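Local coordinates for protein post-proline cleaving enzyme (Rickettsia typhi, PDB 4HVT) that probably cleaves peptides as a serine-type oligopeptidase, cutting on the carboxyl side of proline residues, at residues I412-Y424 / N492-W504. Numbering follows the deposited sequence. Where two conformers were deposited one is given.
Sequences ITIENSIVPPTIY and NAPYFSRIKNEVW. With EDO (1,2-ethanediol), chain G.
Phe496 lays one ring face over Pro420, whose CA sits 3.7 Å from the ring centroid and only 11° off the normal, a CH-pi contact. Its CG stands anti to the backbone N (chi1 -175°), which carries the ring into the loop joining strands 410-415 and 422-426. Asn416 O and Ile418 C lie at the ring's edge, and the Pro420 pyrrolidine continues the contact, with CG 3.7 Å from Phe496 CZ. On the opposite face, toward the rim, rests the amide nitrogen of Asn501. Phe442 also packs edge-to-face with this ring.

Polar bonds flank the ring. Asn501 ND2 donates to Ser417 O (2.9 Å), lying in the carbonyl plane while the acceptor stays close to the plane of the amide. Glu415 extends beyond CG alongside Tyr495, and its OE1 takes the Phe496 N-H through the anti lone pair (2.8 Å, 160°). OE2 accepts from a bound ethanediol, probably from the crystallisation liquor. Inside the loop, Asn416 OD1 accepts from Ile418 N in an Asx turn, while its ND2 reaches Gln395 O.

Three waters bridge the two segments: one donates both to Glu415 OE1 and to Phe496 O, another links Ser417 N to Pro494 O, and the third donates to Ser417 O and Tyr495 O while accepting from Ser497 N. Thus a hairpin loop of the beta-propeller meets the approach to helix 498-505 of the alpha/beta-hydrolase domain. The chemistry implies an interface centred on one aromatic ring, set among prolines and backbone carbonyls, where waters supplement two direct hydrogen bonds.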
ATOM      1  N   ILE A 412     -15.149 -12.649  -1.614  1.00 10.30           N
ATOM      2  CA  ILE A 412     -14.502 -12.580  -0.297  1.00 10.22           C
ATOM      3  C   ILE A 412     -13.245 -13.439  -0.386  1.00 10.25           C
ATOM      4  O   ILE A 412     -13.309 -14.519  -0.977  1.00  9.88           O
ATOM      5  CB  ILE A 412     -15.461 -13.108   0.814  1.00 10.84           C
ATOM      6  CG1 ILE A 412     -16.445 -12.001   1.343  1.00 11.23           C
ATOM      7  CG2 ILE A 412     -14.701 -13.581   2.026  1.00 10.93           C
ATOM      8  CD1 ILE A 412     -17.235 -11.384   0.294  1.00 11.56           C
ATOM      9  N   THR A 413     -12.143 -12.984   0.212  1.00  9.94           N
ATOM     10  CA  THR A 413     -11.020 -13.887   0.443  1.00 10.52           C
ATOM     11  C   THR A 413     -10.836 -14.139   1.934  1.00 10.61           C
ATOM     12  O   THR A 413     -10.987 -13.200   2.747  1.00 10.75           O
ATOM     13  CB  THR A 413      -9.719 -13.398  -0.193  1.00 10.67           C
ATOM     14  OG1 THR A 413      -9.357 -12.093   0.313  1.00 10.60           O
ATOM     15  CG2 THR A 413      -9.898 -13.335  -1.662  1.00 11.02           C
ATOM     16  N   ILE A 414     -10.450 -15.363   2.307  1.00 10.64           N
ATOM     17  CA  ILE A 414     -10.016 -15.669   3.671  1.00 10.63           C
ATOM     18  C   ILE A 414      -8.740 -16.510   3.515  1.00 11.17           C
ATOM     19  O   ILE A 414      -8.653 -17.396   2.625  1.00 11.82           O
ATOM     20  CB  ILE A 414     -11.049 -16.412   4.543  1.00 10.82           C
ATOM     21  CG1 ILE A 414     -12.448 -15.791   4.465  1.00 10.59           C
ATOM     22  CG2 ILE A 414     -10.643 -16.440   5.998  1.00 10.95           C
ATOM     23  CD1 ILE A 414     -13.570 -16.578   5.075  1.00 11.02           C
ATOM     24  N   GLU A 415      -7.773 -16.231   4.368  1.00 11.20           N
ATOM     25  CA  GLU A 415      -6.460 -16.873   4.330  1.00 11.61           C
ATOM     26  C   GLU A 415      -5.817 -16.772   5.706  1.00 11.74           C
ATOM     27  O   GLU A 415      -6.344 -16.106   6.630  1.00 11.25           O
ATOM     28  CB  GLU A 415      -5.536 -16.156   3.342  1.00 11.65           C
ATOM     29  CG  GLU A 415      -5.095 -14.752   3.790  1.00 11.82           C
ATOM     30  CD  GLU A 415      -4.595 -13.970   2.617  1.00 12.27           C
ATOM     31  OE1 GLU A 415      -3.368 -13.868   2.399  1.00 12.77           O
ATOM     32  OE2 GLU A 415      -5.446 -13.449   1.838  1.00 13.05           O
ATOM     33  N   ASN A 416      -4.653 -17.435   5.839  1.00 12.05           N
ATOM     34  CA  ASN A 416      -3.762 -17.123   6.939  1.00 11.97           C
ATOM     35  C   ASN A 416      -2.343 -17.310   6.448  1.00 12.28           C
ATOM     36  O   ASN A 416      -2.099 -17.565   5.299  1.00 12.09           O
ATOM     37  CB  ASN A 416      -4.124 -17.894   8.251  1.00 12.53           C
ATOM     38  CG  ASN A 416      -3.697 -19.354   8.258  1.00 12.90           C
ATOM     39  OD1 ASN A 416      -2.766 -19.719   7.551  1.00 13.16           O
ATOM     40  ND2 ASN A 416      -4.364 -20.202   9.086  1.00 13.59           N
ATOM     41  N   SER A 417      -1.369 -17.048   7.287  1.00 12.64           N
ATOM     42  CA  SER A 417      -0.004 -16.980   6.784  1.00 13.46           C
ATOM     43  C   SER A 417       0.466 -18.286   6.134  1.00 13.84           C
ATOM     44  O   SER A 417       1.371 -18.244   5.305  1.00 14.06           O
ATOM     45  CB  SER A 417       0.931 -16.573   7.913  1.00 14.00           C
ATOM     46  OG  SER A 417       2.268 -16.354   7.462  1.00 15.94           O
ATOM     47  N   ILE A 418      -0.128 -19.424   6.512  1.00 14.48           N
ATOM     48  CA  ILE A 418       0.334 -20.727   6.005  1.00 14.92           C
ATOM     49  C   ILE A 418      -0.757 -21.507   5.230  1.00 15.14           C
ATOM     50  O   ILE A 418      -0.488 -22.588   4.720  1.00 16.35           O
ATOM     51  CB  ILE A 418       0.950 -21.644   7.098  1.00 15.47           C
ATOM     52  CG1 ILE A 418      -0.045 -21.959   8.215  1.00 15.57           C
ATOM     53  CG2 ILE A 418       2.248 -21.050   7.651  1.00 15.31           C
ATOM     54  CD1 ILE A 418       0.405 -23.015   9.219  1.00 16.35           C
ATOM     55  N   VAL A 419      -1.941 -20.943   5.103  1.00 14.76           N
ATOM     56  CA  VAL A 419      -3.038 -21.573   4.373  1.00 15.03           C
ATOM     57  C   VAL A 419      -3.403 -20.674   3.181  1.00 14.49           C
ATOM     58  O   VAL A 419      -3.761 -19.532   3.394  1.00 14.06           O
ATOM     59  CB  VAL A 419      -4.278 -21.820   5.280  1.00 15.50           C
ATOM     60  CG1 VAL A 419      -5.358 -22.481   4.443  1.00 16.16           C
ATOM     61  CG2 VAL A 419      -3.908 -22.682   6.497  1.00 16.10           C
ATOM     62  N   PRO A 420      -3.305 -21.180   1.929  1.00 14.35           N
ATOM     63  CA  PRO A 420      -3.551 -20.305   0.804  1.00 13.94           C
ATOM     64  C   PRO A 420      -4.982 -19.732   0.829  1.00 13.44           C
ATOM     65  O   PRO A 420      -5.900 -20.370   1.354  1.00 14.23           O
ATOM     66  CB  PRO A 420      -3.371 -21.205  -0.430  1.00 14.51           C
ATOM     67  CG  PRO A 420      -2.461 -22.276   0.027  1.00 15.07           C
ATOM     68  CD  PRO A 420      -2.777 -22.486   1.483  1.00 15.07           C
ATOM     69  N   PRO A 421      -5.145 -18.547   0.235  1.00 13.01           N
ATOM     70  CA  PRO A 421      -6.452 -17.912   0.217  1.00 12.44           C
ATOM     71  C   PRO A 421      -7.463 -18.739  -0.525  1.00 12.50           C
ATOM     72  O   PRO A 421      -7.145 -19.407  -1.555  1.00 13.38           O
ATOM     73  CB  PRO A 421      -6.222 -16.585  -0.499  1.00 11.95           C
ATOM     74  CG  PRO A 421      -4.729 -16.346  -0.341  1.00 12.06           C
ATOM     75  CD  PRO A 421      -4.110 -17.713  -0.389  1.00 12.61           C
ATOM     76  N   THR A 422      -8.670 -18.776   0.046  1.00 12.19           N
ATOM     77  CA  THR A 422      -9.854 -19.296  -0.630  1.00 12.29           C
ATOM     78  C   THR A 422     -10.710 -18.109  -1.036  1.00 11.64           C
ATOM     79  O   THR A 422     -10.831 -17.118  -0.280  1.00 11.17           O
ATOM     80  CB  THR A 422     -10.668 -20.219   0.277  1.00 12.63           C
ATOM     81  OG1 THR A 422      -9.909 -21.390   0.609  1.00 13.28           O
ATOM     82  CG2 THR A 422     -11.984 -20.702  -0.405  1.00 12.99           C
ATOM     83  N   ILE A 423     -11.295 -18.184  -2.234  1.00 11.49           N
ATOM     84  CA  ILE A 423     -12.237 -17.111  -2.696  1.00 11.01           C
ATOM     85  C   ILE A 423     -13.642 -17.652  -2.549  1.00 11.20           C
ATOM     86  O   ILE A 423     -13.948 -18.797  -2.975  1.00 11.40           O
ATOM     87  CB  ILE A 423     -12.036 -16.722  -4.162  1.00 11.06           C
ATOM     88  CG1 ILE A 423     -10.548 -16.428  -4.451  1.00 11.16           C
ATOM     89  CG2 ILE A 423     -12.926 -15.509  -4.535  1.00 10.72           C
ATOM     90  CD1 ILE A 423     -10.269 -16.003  -5.883  1.00 11.37           C
ATOM     91  N   TYR A 424     -14.498 -16.856  -1.901  1.00 10.94           N
ATOM     92  CA  TYR A 424     -15.867 -17.179  -1.678  1.00 11.34           C
ATOM     93  C   TYR A 424     -16.792 -16.192  -2.360  1.00 11.47           C
ATOM     94  O   TYR A 424     -16.451 -15.015  -2.438  1.00 10.92           O
ATOM     95  CB  TYR A 424     -16.190 -17.192  -0.197  1.00 11.43           C
ATOM     96  CG  TYR A 424     -15.322 -18.004   0.684  1.00 11.60           C
ATOM     97  CD1 TYR A 424     -14.072 -17.548   1.087  1.00 11.54           C
ATOM     98  CD2 TYR A 424     -15.755 -19.246   1.179  1.00 12.24           C
ATOM     99  CE1 TYR A 424     -13.296 -18.304   1.947  1.00 11.92           C
ATOM    100  CE2 TYR A 424     -14.981 -19.972   2.008  1.00 12.54           C
ATOM    101  CZ  TYR A 424     -13.740 -19.528   2.369  1.00 12.29           C
ATOM    102  OH  TYR A 424     -12.940 -20.300   3.235  1.00 13.21           O
ATOM    103  N   ASN A 492       0.075  -4.096   9.831  1.00 11.47           N
ATOM    104  CA  ASN A 492       0.943  -5.028   9.100  1.00 12.72           C
ATOM    105  C   ASN A 492       0.495  -6.464   9.317  1.00 13.04           C
ATOM    106  O   ASN A 492       1.035  -7.195  10.126  1.00 13.22           O
ATOM    107  CB  ASN A 492       2.406  -4.841   9.547  1.00 13.19           C
ATOM    108  CG  ASN A 492       3.394  -5.231   8.471  1.00 13.12           C
ATOM    109  OD1 ASN A 492       3.019  -5.687   7.375  1.00 13.50           O
ATOM    110  ND2 ASN A 492       4.671  -5.058   8.765  1.00 12.56           N
ATOM    111  N   ALA A 493      -0.585  -6.836   8.626  1.00 14.03           N
ATOM    112  CA  ALA A 493      -1.251  -8.106   8.867  1.00 13.82           C
ATOM    113  C   ALA A 493      -0.510  -9.303   8.241  1.00 14.01           C
ATOM    114  O   ALA A 493       0.069  -9.163   7.147  1.00 15.17           O
ATOM    115  CB  ALA A 493      -2.665  -8.051   8.364  1.00 14.55           C
ATOM    116  N   PRO A 494      -0.535 -10.436   8.927  1.00 13.92           N
ATOM    117  CA  PRO A 494       0.162 -11.674   8.456  1.00 14.72           C
ATOM    118  C   PRO A 494      -0.564 -12.446   7.287  1.00 15.29           C
ATOM    119  O   PRO A 494      -1.137 -13.511   7.502  1.00 16.26           O
ATOM    120  CB  PRO A 494       0.242 -12.529   9.709  1.00 15.47           C
ATOM    121  CG  PRO A 494      -0.879 -12.101  10.538  1.00 15.24           C
ATOM    122  CD  PRO A 494      -1.013 -10.606  10.291  1.00 14.49           C
ATOM    123  N   TYR A 495      -0.506 -11.880   6.080  1.00 15.32           N
ATOM    124  CA  TYR A 495      -1.094 -12.548   4.918  0.60 15.60           C
ATOM    125  C   TYR A 495      -0.252 -13.696   4.381  1.00 15.27           C
ATOM    126  O   TYR A 495       0.943 -13.877   4.742  1.00 15.61           O
ATOM    127  CB  TYR A 495      -1.375 -11.550   3.799  0.60 16.25           C
ATOM    128  CG  TYR A 495      -0.126 -10.995   3.193  0.60 17.14           C
ATOM    129  CD1 TYR A 495       0.488  -9.861   3.720  0.60 18.42           C
ATOM    130  CD2 TYR A 495       0.451 -11.609   2.105  0.60 18.09           C
ATOM    131  CE1 TYR A 495       1.659  -9.377   3.163  0.60 18.86           C
ATOM    132  CE2 TYR A 495       1.611 -11.149   1.538  0.60 18.77           C
ATOM    133  CZ  TYR A 495       2.192 -10.015   2.059  0.60 19.45           C
ATOM    134  OH  TYR A 495       3.360  -9.556   1.511  0.60 22.43           O
ATOM    135  N   PHE A 496      -0.878 -14.518   3.551  1.00 14.35           N
ATOM    136  CA  PHE A 496      -0.214 -15.649   2.933  1.00 14.60           C
ATOM    137  C   PHE A 496       0.709 -15.132   1.857  1.00 14.75           C
ATOM    138  O   PHE A 496       0.264 -14.440   0.933  1.00 15.37           O
ATOM    139  CB  PHE A 496      -1.259 -16.603   2.273  1.00 14.32           C
ATOM    140  CG  PHE A 496      -0.650 -17.866   1.719  1.00 14.80           C
ATOM    141  CD1 PHE A 496      -0.180 -17.922   0.405  1.00 14.93           C
ATOM    142  CD2 PHE A 496      -0.496 -18.958   2.527  1.00 14.93           C
ATOM    143  CE1 PHE A 496       0.369 -19.070  -0.112  1.00 15.36           C
ATOM    144  CE2 PHE A 496       0.049 -20.127   2.023  1.00 15.37           C
ATOM    145  CZ  PHE A 496       0.504 -20.170   0.719  1.00 15.40           C
ATOM    146  N   SER A 497       2.005 -15.398   1.994  1.00 15.89           N
ATOM    147  CA  SER A 497       2.976 -15.105   0.942  1.00 16.63           C
ATOM    148  C   SER A 497       3.501 -16.369   0.316  1.00 18.01           C
ATOM    149  O   SER A 497       4.285 -17.099   0.932  1.00 18.29           O
ATOM    150  CB  SER A 497       4.153 -14.310   1.503  1.00 17.12           C
ATOM    151  OG  SER A 497       5.145 -14.127   0.478  1.00 18.20           O
ATOM    152  N   ARG A 498       3.116 -16.592  -0.929  1.00 18.93           N
ATOM    153  CA  ARG A 498       3.573 -17.739  -1.649  1.00 21.07           C
ATOM    154  C   ARG A 498       5.096 -17.719  -1.805  1.00 20.49           C
ATOM    155  O   ARG A 498       5.758 -18.740  -1.634  1.00 20.36           O
ATOM    156  CB  ARG A 498       2.883 -17.784  -2.997  1.00 23.02           C
ATOM    157  CG  ARG A 498       2.998 -19.111  -3.620  1.00 24.91           C
ATOM    158  CD  ARG A 498       2.095 -19.240  -4.819  1.00 25.31           C
ATOM    159  NE  ARG A 498       2.618 -20.365  -5.541  1.00 25.68           N
ATOM    160  CZ  ARG A 498       2.407 -20.613  -6.818  1.00 26.22           C
ATOM    161  NH1 ARG A 498       1.613 -19.834  -7.524  1.00 26.90           N
ATOM    162  NH2 ARG A 498       2.965 -21.686  -7.353  1.00 27.68           N
ATOM    163  N   ILE A 499       5.662 -16.556  -2.122  1.00 19.97           N
ATOM    164  CA  ILE A 499       7.091 -16.506  -2.342  1.00 20.88           C
ATOM    165  C   ILE A 499       7.855 -16.841  -1.049  1.00 19.77           C
ATOM    166  O   ILE A 499       8.789 -17.627  -1.053  1.00 19.73           O
ATOM    167  CB  ILE A 499       7.569 -15.127  -2.860  1.00 22.13           C
ATOM    168  CG1 ILE A 499       6.971 -14.797  -4.235  1.00 23.35           C
ATOM    169  CG2 ILE A 499       9.085 -15.133  -2.943  1.00 24.29           C
ATOM    170  CD1 ILE A 499       7.624 -15.556  -5.378  1.00 26.50           C
ATOM    171  N   LYS A 500       7.507 -16.194   0.050  1.00 18.79           N
ATOM    172  CA  LYS A 500       8.226 -16.436   1.296  1.00 18.14           C
ATOM    173  C   LYS A 500       8.020 -17.875   1.755  1.00 18.19           C
ATOM    174  O   LYS A 500       8.949 -18.551   2.152  1.00 18.19           O
ATOM    175  CB  LYS A 500       7.782 -15.449   2.395  1.00 18.22           C
ATOM    176  N   ASN A 501       6.774 -18.367   1.688  1.00 17.65           N
ATOM    177  CA  ASN A 501       6.520 -19.719   2.141  1.00 18.77           C
ATOM    178  C   ASN A 501       7.241 -20.773   1.320  1.00 19.51           C
ATOM    179  O   ASN A 501       7.775 -21.743   1.858  1.00 19.95           O
ATOM    180  CB  ASN A 501       5.009 -20.025   2.121  1.00 18.47           C
ATOM    181  CG  ASN A 501       4.263 -19.346   3.263  1.00 18.26           C
ATOM    182  OD1 ASN A 501       4.866 -18.950   4.268  1.00 18.83           O
ATOM    183  ND2 ASN A 501       2.974 -19.145   3.094  1.00 18.28           N
ATOM    184  N   GLU A 502       7.234 -20.597   0.003  1.00 20.72           N
ATOM    185  CA  GLU A 502       7.823 -21.619  -0.874  1.00 23.24           C
ATOM    186  C   GLU A 502       9.317 -21.471  -1.067  1.00 22.32           C
ATOM    187  O   GLU A 502      10.015 -22.453  -1.118  1.00 24.08           O
ATOM    188  CB  GLU A 502       7.151 -21.614  -2.228  1.00 25.09           C
ATOM    189  CG  GLU A 502       5.667 -21.919  -2.163  1.00 28.00           C
ATOM    190  CD  GLU A 502       5.249 -22.777  -3.304  1.00 31.99           C
ATOM    191  OE1 GLU A 502       5.623 -23.986  -3.242  1.00 38.62           O
ATOM    192  OE2 GLU A 502       4.553 -22.264  -4.217  1.00 32.87           O
ATOM    193  N   VAL A 503       9.815 -20.248  -1.181  1.00 21.39           N
ATOM    194  CA  VAL A 503      11.234 -20.056  -1.414  1.00 21.62           C
ATOM    195  C   VAL A 503      12.028 -20.086  -0.119  1.00 20.69           C
ATOM    196  O   VAL A 503      13.111 -20.642  -0.111  1.00 21.64           O
ATOM    197  CB  VAL A 503      11.568 -18.782  -2.165  1.00 22.34           C
ATOM    198  CG1 VAL A 503      13.066 -18.731  -2.377  1.00 23.74           C
ATOM    199  CG2 VAL A 503      10.823 -18.782  -3.490  1.00 22.82           C
ATOM    200  N   TRP A 504      11.480 -19.517   0.954  1.00 18.48           N
ATOM    201  CA  TRP A 504      12.175 -19.425   2.227  1.00 17.43           C
ATOM    202  C   TRP A 504      11.794 -20.583   3.187  1.00 17.72           C
ATOM    203  O   TRP A 504      12.663 -21.362   3.550  1.00 17.41           O
ATOM    204  CB  TRP A 504      11.987 -18.021   2.847  1.00 16.70           C
ATOM    205  CG  TRP A 504      12.993 -17.706   3.941  1.00 16.17           C
ATOM    206  CD1 TRP A 504      12.743 -17.734   5.272  1.00 16.02           C
ATOM    207  CD2 TRP A 504      14.363 -17.394   3.794  1.00 16.62           C
ATOM    208  NE1 TRP A 504      13.868 -17.480   5.974  1.00 16.38           N
ATOM    209  CE2 TRP A 504      14.889 -17.233   5.093  1.00 16.63           C
ATOM    210  CE3 TRP A 504      15.218 -17.232   2.694  1.00 16.78           C
ATOM    211  CZ2 TRP A 504      16.238 -16.909   5.331  1.00 17.31           C
ATOM    212  CZ3 TRP A 504      16.556 -16.916   2.930  1.00 17.24           C
ATOM    213  CH2 TRP A 504      17.048 -16.767   4.246  1.00 17.40           C
TER
HETATM  214  C1  EDO G 806      -5.822 -11.715  -2.348  1.00 34.36           C
HETATM  215  O1  EDO G 806      -5.491 -10.340  -2.182  1.00 35.80           O
HETATM  216  C2  EDO G 806      -5.311 -12.559  -1.194  1.00 33.36           C
HETATM  217  O2  EDO G 806      -5.174 -11.758  -0.032  1.00 33.18           O
HETATM  218  O   HOH W   1      -2.151 -13.489  -0.137  1.00 21.90           O
HETATM  219  O   HOH W   2      -2.332 -15.329   9.486  1.00 13.04           O
HETATM  220  O   HOH W   3       3.035 -15.988   4.671  1.00 17.95           O